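PDB 2P0S: ABC transporter, permease protein, putative from Porphyromonas gingivalis, which is probably part of an ABC-type membrane transporter, this chain being one domain cut from the longer permease protein. Local coordinates for residues D8-A13 and D29-V34; Q23-N28 and S87-D92. All coordinates share one frame; numbering follows the deposited sequence.

Contact 1 (D8-A13 and D29-V34)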
ATOM      1  N   ASP A   8      -8.520 -14.002  -7.803  1.00 51.89           N
ATOM      2  CA  ASP A   8      -7.495 -13.295  -8.647  1.00 52.66           C
ATOM      3  C   ASP A   8      -6.455 -12.495  -7.792  1.00 50.29           C
ATOM      4  O   ASP A   8      -6.006 -11.399  -8.203  1.00 50.77           O
ATOM      5  CB  ASP A   8      -8.194 -12.356  -9.618  1.00 53.67           C
ATOM      6  CG  ASP A   8      -9.484 -11.788  -9.036  1.00 58.12           C
ATOM      7  OD1 ASP A   8     -10.549 -12.077  -9.641  1.00 60.90           O
ATOM      8  OD2 ASP A   8      -9.417 -11.099  -7.968  1.00 61.76           O
HETATM    9  N   MSE A   9      -6.124 -13.030  -6.602  1.00 47.70           N
HETATM   10  CA  MSE A   9      -4.839 -12.659  -5.916  1.00 44.15           C
HETATM   11  C   MSE A   9      -3.683 -13.245  -6.727  1.00 40.72           C
HETATM   12  O   MSE A   9      -3.732 -14.477  -7.117  1.00 38.59           O
HETATM   13  CB  MSE A   9      -4.744 -13.238  -4.499  1.00 43.97           C
HETATM   14  CG  MSE A   9      -4.776 -12.251  -3.350  1.00 48.05           C
HETATM   15 SE   MSE A   9      -4.671 -13.295  -1.737  0.60 45.24          SE
HETATM   16  CE  MSE A   9      -5.795 -14.694  -2.493  1.00 46.98           C
ATOM     17  N   LYS A  10      -2.624 -12.430  -6.942  1.00 36.61           N
ATOM     18  CA  LYS A  10      -1.384 -13.013  -7.431  1.00 32.98           C
ATOM     19  C   LYS A  10      -0.643 -13.747  -6.385  1.00 30.34           C
ATOM     20  O   LYS A  10      -0.651 -13.313  -5.219  1.00 27.25           O
ATOM     21  CB  LYS A  10      -0.346 -12.038  -7.966  1.00 34.11           C
ATOM     22  CG  LYS A  10      -0.508 -10.613  -7.741  1.00 37.39           C
ATOM     23  CD  LYS A  10      -0.383  -9.936  -9.111  1.00 40.12           C
ATOM     24  CE  LYS A  10      -1.227 -10.661 -10.093  1.00 42.97           C
ATOM     25  NZ  LYS A  10      -1.870  -9.644 -10.946  1.00 44.22           N
ATOM     26  N   THR A  11       0.021 -14.823  -6.818  1.00 26.41           N
ATOM     27  CA  THR A  11       0.856 -15.664  -5.970  1.00 24.46           C
ATOM     28  C   THR A  11       2.295 -15.202  -6.134  1.00 23.97           C
ATOM     29  O   THR A  11       2.855 -15.222  -7.259  1.00 21.71           O
ATOM     30  CB  THR A  11       0.680 -17.094  -6.389  1.00 24.06           C
ATOM     31  OG1 THR A  11      -0.722 -17.410  -6.193  1.00 27.12           O
ATOM     32  CG2 THR A  11       1.523 -18.072  -5.573  1.00 25.14           C
ATOM     33  N   ILE A  12       2.940 -14.850  -5.024  1.00 19.91           N
ATOM     34  CA  ILE A  12       4.357 -14.442  -5.121  1.00 20.21           C
ATOM     35  C   ILE A  12       5.235 -15.354  -4.269  1.00 20.09           C
ATOM     36  O   ILE A  12       4.993 -15.491  -3.019  1.00 20.64           O
ATOM     37  CB  ILE A  12       4.448 -13.013  -4.590  1.00 17.99           C
ATOM     38  CG1 ILE A  12       3.518 -12.086  -5.391  1.00 19.92           C
ATOM     39  CG2 ILE A  12       5.895 -12.554  -4.566  1.00 17.35           C
ATOM     40  CD1 ILE A  12       3.605 -10.629  -4.938  1.00 24.08           C
ATOM     41  N   ALA A  13       6.193 -16.015  -4.904  1.00 17.35           N
ATOM     42  CA  ALA A  13       7.048 -16.935  -4.164  1.00 19.55           C
ATOM     43  C   ALA A  13       8.184 -16.083  -3.574  1.00 17.74           C
ATOM     44  O   ALA A  13       8.763 -15.352  -4.292  1.00 20.48           O
ATOM     45  CB  ALA A  13       7.662 -17.888  -5.007  1.00 20.16           C
ATOM     46  N   ASP A  29      -3.043  -9.223   3.285  1.00 35.71           N
ATOM     47  CA  ASP A  29      -4.383  -9.343   2.693  1.00 35.89           C
ATOM     48  C   ASP A  29      -4.549  -8.928   1.225  1.00 33.46           C
ATOM     49  O   ASP A  29      -5.688  -8.831   0.711  1.00 33.34           O
ATOM     50  CB  ASP A  29      -5.460  -8.699   3.597  1.00 39.53           C
ATOM     51  CG  ASP A  29      -5.408  -7.175   3.561  1.00 42.78           C
ATOM     52  OD1 ASP A  29      -6.427  -6.520   3.991  1.00 48.53           O
ATOM     53  OD2 ASP A  29      -4.360  -6.634   3.115  1.00 44.50           O
ATOM     54  N   GLU A  30      -3.432  -8.756   0.522  1.00 29.45           N
ATOM     55  CA  GLU A  30      -3.442  -8.358  -0.885  1.00 31.10           C
ATOM     56  C   GLU A  30      -2.897  -9.377  -1.891  1.00 29.15           C
ATOM     57  O   GLU A  30      -3.351  -9.376  -3.031  1.00 31.07           O
ATOM     58  CB  GLU A  30      -2.550  -7.095  -1.085  1.00 32.89           C
ATOM     59  CG  GLU A  30      -3.290  -5.814  -0.855  1.00 42.62           C
ATOM     60  CD  GLU A  30      -2.501  -4.636  -1.437  1.00 51.34           C
ATOM     61  OE1 GLU A  30      -1.549  -4.187  -0.719  1.00 53.54           O
ATOM     62  OE2 GLU A  30      -2.830  -4.215  -2.609  1.00 55.71           O
ATOM     63  N   PHE A  31      -1.837 -10.113  -1.482  1.00 24.15           N
ATOM     64  CA  PHE A  31      -1.146 -11.077  -2.320  1.00 25.91           C
ATOM     65  C   PHE A  31      -1.018 -12.439  -1.582  1.00 24.27           C
ATOM     66  O   PHE A  31      -0.985 -12.473  -0.337  1.00 23.76           O
ATOM     67  CB  PHE A  31       0.226 -10.627  -2.783  1.00 28.10           C
ATOM     68  CG  PHE A  31       0.240  -9.192  -3.252  1.00 28.73           C
ATOM     69  CD1 PHE A  31      -0.372  -8.851  -4.454  1.00 25.05           C
ATOM     70  CD2 PHE A  31       0.803  -8.205  -2.475  1.00 31.32           C
ATOM     71  CE1 PHE A  31      -0.348  -7.548  -4.913  1.00 31.01           C
ATOM     72  CE2 PHE A  31       0.746  -6.878  -2.915  1.00 33.15           C
ATOM     73  CZ  PHE A  31       0.157  -6.602  -4.117  1.00 28.80           C
ATOM     74  N   ARG A  32      -0.817 -13.481  -2.363  0.50 22.46           N
ATOM     75  CA  ARG A  32      -0.717 -14.814  -1.835  0.50 22.56           C
ATOM     76  C   ARG A  32       0.782 -15.221  -1.745  0.50 21.39           C
ATOM     77  O   ARG A  32       1.363 -15.716  -2.727  0.50 21.25           O
ATOM     78  CB  ARG A  32      -1.549 -15.767  -2.734  0.50 24.32           C
ATOM     79  CG  ARG A  32      -1.801 -17.018  -2.052  0.50 23.40           C
ATOM     80  CD  ARG A  32      -2.330 -18.134  -3.035  0.50 26.25           C
ATOM     81  NE  ARG A  32      -1.841 -19.396  -2.508  0.50 29.74           N
ATOM     82  CZ  ARG A  32      -1.169 -20.343  -3.174  0.50 29.82           C
ATOM     83  NH1 ARG A  32      -0.761 -21.446  -2.518  0.50 23.86           N
ATOM     84  NH2 ARG A  32      -0.878 -20.195  -4.471  0.50 29.66           N
ATOM     85  N   PHE A  33       1.408 -15.043  -0.576  1.00 19.89           N
ATOM     86  CA  PHE A  33       2.807 -15.338  -0.506  1.00 21.87           C
ATOM     87  C   PHE A  33       3.119 -16.784  -0.170  1.00 21.73           C
ATOM     88  O   PHE A  33       2.504 -17.369   0.796  1.00 26.17           O
ATOM     89  CB  PHE A  33       3.470 -14.389   0.550  1.00 18.28           C
ATOM     90  CG  PHE A  33       3.502 -12.949   0.088  1.00 21.88           C
ATOM     91  CD1 PHE A  33       4.570 -12.517  -0.757  1.00 21.04           C
ATOM     92  CD2 PHE A  33       2.584 -12.000   0.504  1.00 24.50           C
ATOM     93  CE1 PHE A  33       4.610 -11.238  -1.223  1.00 19.51           C
ATOM     94  CE2 PHE A  33       2.634 -10.630   0.051  1.00 24.05           C
ATOM     95  CZ  PHE A  33       3.696 -10.220  -0.795  1.00 20.57           C
ATOM     96  N   VAL A  34       4.099 -17.365  -0.863  1.00 21.52           N
ATOM     97  CA  VAL A  34       4.575 -18.690  -0.551  1.00 21.56           C
ATOM     98  C   VAL A  34       6.038 -18.825  -0.510  1.00 21.92           C
ATOM     99  O   VAL A  34       6.704 -17.909  -0.996  1.00 21.68           O
ATOM    100  CB  VAL A  34       4.009 -19.734  -1.593  1.00 21.68           C
ATOM    101  CG1 VAL A  34       2.509 -19.568  -1.742  1.00 27.26           C
ATOM    102  CG2 VAL A  34       4.649 -19.493  -2.987  1.00 23.54           C
TER

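Contact 2 (Q23-N28 and S87-D92)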
ATOM      1  N   GLN A  23       8.758 -13.947   7.264  1.00 19.89           N
ATOM      2  CA  GLN A  23       7.823 -13.878   8.435  1.00 22.59           C
ATOM      3  C   GLN A  23       6.952 -12.633   8.271  1.00 20.66           C
ATOM      4  O   GLN A  23       5.864 -12.566   8.848  1.00 23.98           O
ATOM      5  CB  GLN A  23       8.622 -13.891   9.760  1.00 22.35           C
ATOM      6  CG  GLN A  23       9.580 -12.600   9.845  1.00 25.29           C
ATOM      7  CD  GLN A  23      10.260 -12.371  11.179  1.00 29.57           C
ATOM      8  OE1 GLN A  23       9.671 -12.656  12.243  1.00 36.40           O
ATOM      9  NE2 GLN A  23      11.554 -11.875  11.149  1.00 31.90           N
ATOM     10  N   LEU A  24       7.462 -11.573   7.559  1.00 19.31           N
ATOM     11  CA  LEU A  24       6.735 -10.356   7.376  1.00 19.77           C
ATOM     12  C   LEU A  24       5.523 -10.434   6.486  1.00 22.11           C
ATOM     13  O   LEU A  24       4.690  -9.477   6.482  1.00 22.86           O
ATOM     14  CB  LEU A  24       7.643  -9.256   6.796  1.00 19.27           C
ATOM     15  CG  LEU A  24       8.852  -9.005   7.663  1.00 21.52           C
ATOM     16  CD1 LEU A  24       9.737  -7.916   6.955  1.00 22.38           C
ATOM     17  CD2 LEU A  24       8.394  -8.525   8.994  1.00 24.07           C
ATOM     18  N   PHE A  25       5.401 -11.556   5.761  1.00 21.20           N
ATOM     19  CA  PHE A  25       4.377 -11.666   4.699  1.00 21.29           C
ATOM     20  C   PHE A  25       3.400 -12.720   5.051  1.00 25.21           C
ATOM     21  O   PHE A  25       2.514 -12.948   4.258  1.00 27.14           O
ATOM     22  CB  PHE A  25       5.104 -11.943   3.342  1.00 21.31           C
ATOM     23  CG  PHE A  25       5.986 -10.784   2.897  1.00 21.13           C
ATOM     24  CD1 PHE A  25       5.432  -9.618   2.309  1.00 20.02           C
ATOM     25  CD2 PHE A  25       7.325 -10.838   3.233  1.00 19.19           C
ATOM     26  CE1 PHE A  25       6.230  -8.541   1.906  1.00 22.76           C
ATOM     27  CE2 PHE A  25       8.182  -9.789   2.889  1.00 21.35           C
ATOM     28  CZ  PHE A  25       7.651  -8.662   2.195  1.00 21.46           C
ATOM     29  N   LYS A  26       3.434 -13.246   6.277  1.00 24.55           N
ATOM     30  CA  LYS A  26       2.530 -14.418   6.549  1.00 30.08           C
ATOM     31  C   LYS A  26       1.067 -13.947   6.699  1.00 32.18           C
ATOM     32  O   LYS A  26       0.123 -14.746   6.381  1.00 32.15           O
ATOM     33  CB  LYS A  26       2.952 -15.166   7.817  1.00 32.06           C
ATOM     34  CG  LYS A  26       4.409 -15.645   7.864  1.00 36.82           C
ATOM     35  CD  LYS A  26       4.479 -17.118   7.543  1.00 42.25           C
ATOM     36  CE  LYS A  26       5.764 -17.476   6.797  1.00 43.48           C
ATOM     37  NZ  LYS A  26       6.983 -17.316   7.684  1.00 42.37           N
ATOM     38  N   GLU A  27       0.902 -12.703   7.214  1.00 34.49           N
ATOM     39  CA  GLU A  27      -0.455 -12.139   7.465  1.00 37.76           C
ATOM     40  C   GLU A  27      -1.054 -11.139   6.403  1.00 38.42           C
ATOM     41  O   GLU A  27      -1.948 -10.310   6.739  1.00 40.97           O
ATOM     42  CB  GLU A  27      -0.559 -11.527   8.893  1.00 37.45           C
ATOM     43  CG  GLU A  27      -0.678 -12.565  10.063  1.00 43.25           C
ATOM     44  CD  GLU A  27      -2.130 -13.009  10.424  1.00 49.40           C
ATOM     45  OE1 GLU A  27      -2.536 -12.901  11.646  1.00 52.10           O
ATOM     46  OE2 GLU A  27      -2.853 -13.464   9.485  1.00 52.46           O
ATOM     47  N   ASN A  28      -0.669 -11.268   5.144  1.00 37.30           N
ATOM     48  CA  ASN A  28      -0.934 -10.239   4.152  1.00 35.38           C
ATOM     49  C   ASN A  28      -2.347 -10.344   3.474  1.00 35.98           C
ATOM     50  O   ASN A  28      -2.781 -11.448   3.107  1.00 36.08           O
ATOM     51  CB  ASN A  28       0.133 -10.369   3.084  1.00 33.39           C
ATOM     52  CG  ASN A  28       0.149  -9.178   2.150  1.00 33.31           C
ATOM     53  OD1 ASN A  28      -0.697  -9.069   1.241  1.00 31.96           O
ATOM     54  ND2 ASN A  28       1.100  -8.233   2.403  1.00 32.23           N
ATOM     55  N   SER A  87       7.659  -3.112  -0.729  1.00 20.99           N
ATOM     56  CA  SER A  87       8.748  -2.140  -0.302  1.00 20.99           C
ATOM     57  C   SER A  87       8.431  -1.507   1.066  1.00 22.00           C
ATOM     58  O   SER A  87       9.315  -1.359   1.925  1.00 20.49           O
ATOM     59  CB  SER A  87       8.831  -1.020  -1.336  1.00 22.64           C
ATOM     60  OG  SER A  87       9.288  -1.531  -2.615  1.00 20.63           O
ATOM     61  N   ARG A  88       7.152  -1.171   1.255  1.00 19.45           N
ATOM     62  CA  ARG A  88       6.727  -0.552   2.562  1.00 19.71           C
ATOM     63  C   ARG A  88       6.791  -1.546   3.708  1.00 21.53           C
ATOM     64  O   ARG A  88       7.155  -1.200   4.841  1.00 21.48           O
ATOM     65  CB  ARG A  88       5.346   0.046   2.508  1.00 21.04           C
ATOM     66  CG  ARG A  88       5.200   1.349   1.668  1.00 21.34           C
ATOM     67  CD  ARG A  88       3.687   1.812   1.470  1.00 22.06           C
ATOM     68  NE  ARG A  88       3.677   2.962   0.581  1.00 25.24           N
ATOM     69  CZ  ARG A  88       3.827   4.186   1.084  1.00 23.59           C
ATOM     70  NH1 ARG A  88       3.940   4.331   2.401  1.00 27.68           N
ATOM     71  NH2 ARG A  88       3.850   5.262   0.244  1.00 28.19           N
ATOM     72  N   ILE A  89       6.439  -2.810   3.459  1.00 19.19           N
ATOM     73  CA  ILE A  89       6.451  -3.825   4.502  1.00 21.30           C
ATOM     74  C   ILE A  89       7.942  -3.990   4.922  1.00 19.92           C
ATOM     75  O   ILE A  89       8.241  -3.960   6.101  1.00 20.33           O
ATOM     76  CB  ILE A  89       5.804  -5.186   4.011  1.00 19.90           C
ATOM     77  CG1 ILE A  89       4.287  -5.040   3.924  1.00 21.79           C
ATOM     78  CG2 ILE A  89       6.084  -6.346   4.900  1.00 22.09           C
ATOM     79  CD1 ILE A  89       3.711  -6.167   3.103  1.00 27.14           C
ATOM     80  N   LEU A  90       8.881  -4.109   3.946  1.00 16.80           N
ATOM     81  CA  LEU A  90      10.265  -4.386   4.237  1.00 17.39           C
ATOM     82  C   LEU A  90      10.776  -3.130   4.931  1.00 18.61           C
ATOM     83  O   LEU A  90      11.539  -3.207   5.929  1.00 20.21           O
ATOM     84  CB  LEU A  90      11.053  -4.631   2.936  1.00 15.29           C
ATOM     85  CG  LEU A  90      10.752  -5.995   2.316  1.00 15.18           C
ATOM     86  CD1 LEU A  90      11.508  -6.034   0.963  1.00 15.39           C
ATOM     87  CD2 LEU A  90      11.341  -7.124   3.243  1.00 18.21           C
ATOM     88  N   SER A  91      10.383  -1.979   4.407  1.00 18.49           N
ATOM     89  CA  SER A  91      10.953  -0.658   4.961  1.00 17.14           C
ATOM     90  C   SER A  91      10.579  -0.413   6.395  1.00 17.45           C
ATOM     91  O   SER A  91      11.357   0.103   7.239  1.00 20.99           O
ATOM     92  CB  SER A  91      10.486   0.573   4.140  1.00 19.43           C
ATOM     93  OG  SER A  91      10.856   0.445   2.738  1.00 19.13           O
ATOM     94  N   ASP A  92       9.353  -0.815   6.711  1.00 20.27           N
ATOM     95  CA  ASP A  92       8.857  -0.499   8.066  1.00 20.28           C
ATOM     96  C   ASP A  92       9.582  -1.457   9.001  1.00 20.68           C
ATOM     97  O   ASP A  92       9.912  -1.101  10.157  1.00 23.69           O
ATOM     98  CB  ASP A  92       7.351  -0.774   8.129  1.00 22.54           C
ATOM     99  CG  ASP A  92       6.442   0.273   7.444  1.00 30.11           C
ATOM    100  OD1 ASP A  92       6.849   1.438   7.190  1.00 36.13           O
ATOM    101  OD2 ASP A  92       5.215  -0.115   7.228  1.00 31.58           O
TER

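Contact 1 (D8-A13 and D29-V34)
Arg32 and Thr11 sit side by side on neighbouring parallel strands, their side chains running out on the same face of the sheet, and the arginine is worth following outward from the backbone. Its CB lies 3.6 Å from Lys10 O. That carbonyl also accepts the hydrogen bond of Arg32 N, 2.9 Å long and nearly straight. CG stands anti to the backbone N (chi1 -163°), which carries the chain alongside Thr11; CD then passes 3.6 Å from Thr11 OG1. A kink at chi3 swings the outer end so that NH2 is aimed at the same hydroxyl, in a rather long hydrogen bond of 3.3 Å, with OG1 near the edge of the group and 17° out of its plane. Val34 CG1 lies over one face of the guanidinium, toward its rim. Arg32 is exposed and modelled in two conformers, so this bond, made in one of them, is doubtful as a constant feature.

Behind the arginine the ladder continues. Ile12 N donates to Arg32 O, and Val34 N to Ile12 O (3.0 Å). On the other face of the sheet Ile12 runs beside Phe33, its CB 3.8 Å from CE1 of that ring, while its CD1 reaches Phe31 CB at 4.0 Å. Lys10 CG lies 3.7 Å from Phe31 CD1, the two side chains pointing the same way. Helix 80-100 packs on this apolar side, with Val82 touching both Ile12 and Phe31. Beyond the regular pairing, the selenium of Met9 rests near the Phe31 carbonyl carbon.

One strand donating and accepting through Ile12 to the residues flanking Phe33 is the classic parallel beta ladder, here joining edge strand 32-35 to strand 11-16 in a mixed sheet with a helix packed on one face.

Contact 2 (Q23-N28 and S87-D92)
Ile89 points from the helix into the loop 23-28 and touches three of its residues. With CG2 anti to the backbone N and CG1 beside it (chi1 -74°), it sends one branch over the Phe25 ring and the other on to Asn28. CG2 lies 3.8 Å from Leu24 CB and makes an off-centre CH-pi contact, 4.2 Å from the Phe25 ring centroid and 29° off its normal. CD1 meets Phe25 CE1 at 3.7 Å and Asn28 ND2 at 3.4 Å. The next residue along the helix, Leu90, brings CG to the edge of the same ring, 4.1 Å from Phe25 CZ; the Leu90 and Leu24 side chains cross at about a right angle, CD2 meeting Leu24 CD1.

Further out, a type I turn from Phe25 to Asn28 folds the loop so that both reach Ile89. The Asn28 amide is held from both ends: ND2 bonds His85 on the same helix, and OD1 accepts from the backbone N of Glu30 and Phe31. The Phe25 ring in turn meets Phe33.

No hydrogen bond joins the two segments themselves, so dispersion and hydrophobic burial hold them together, while a polar link from loop to helix is made beside them by Asn28 ND2 and His85 NE2.

In the fold
The centres of contacts 1 and 2 lie about 13 Å apart, and the two meet directly: Phe33 CZ comes within 3.6 Å of Phe25 CD1, and Phe33 CE2 within 3.6 Å of Asn28 CG. Along the chain the order is 8-13, 23-28, 29-34, 87-92, so the two contacts interleave, and the loop of contact 2 leads on, through 29-31, to the edge strand of contact 1. Helix 80-100 is common ground, packing its earlier part on the sheet and residues 87-92 on the loop. The same helix also reaches the second subunit: Arg88 pairs with Asp92 of the second subunit, and Asp92 with its Arg88, so one helix serves both the fold and the dimer.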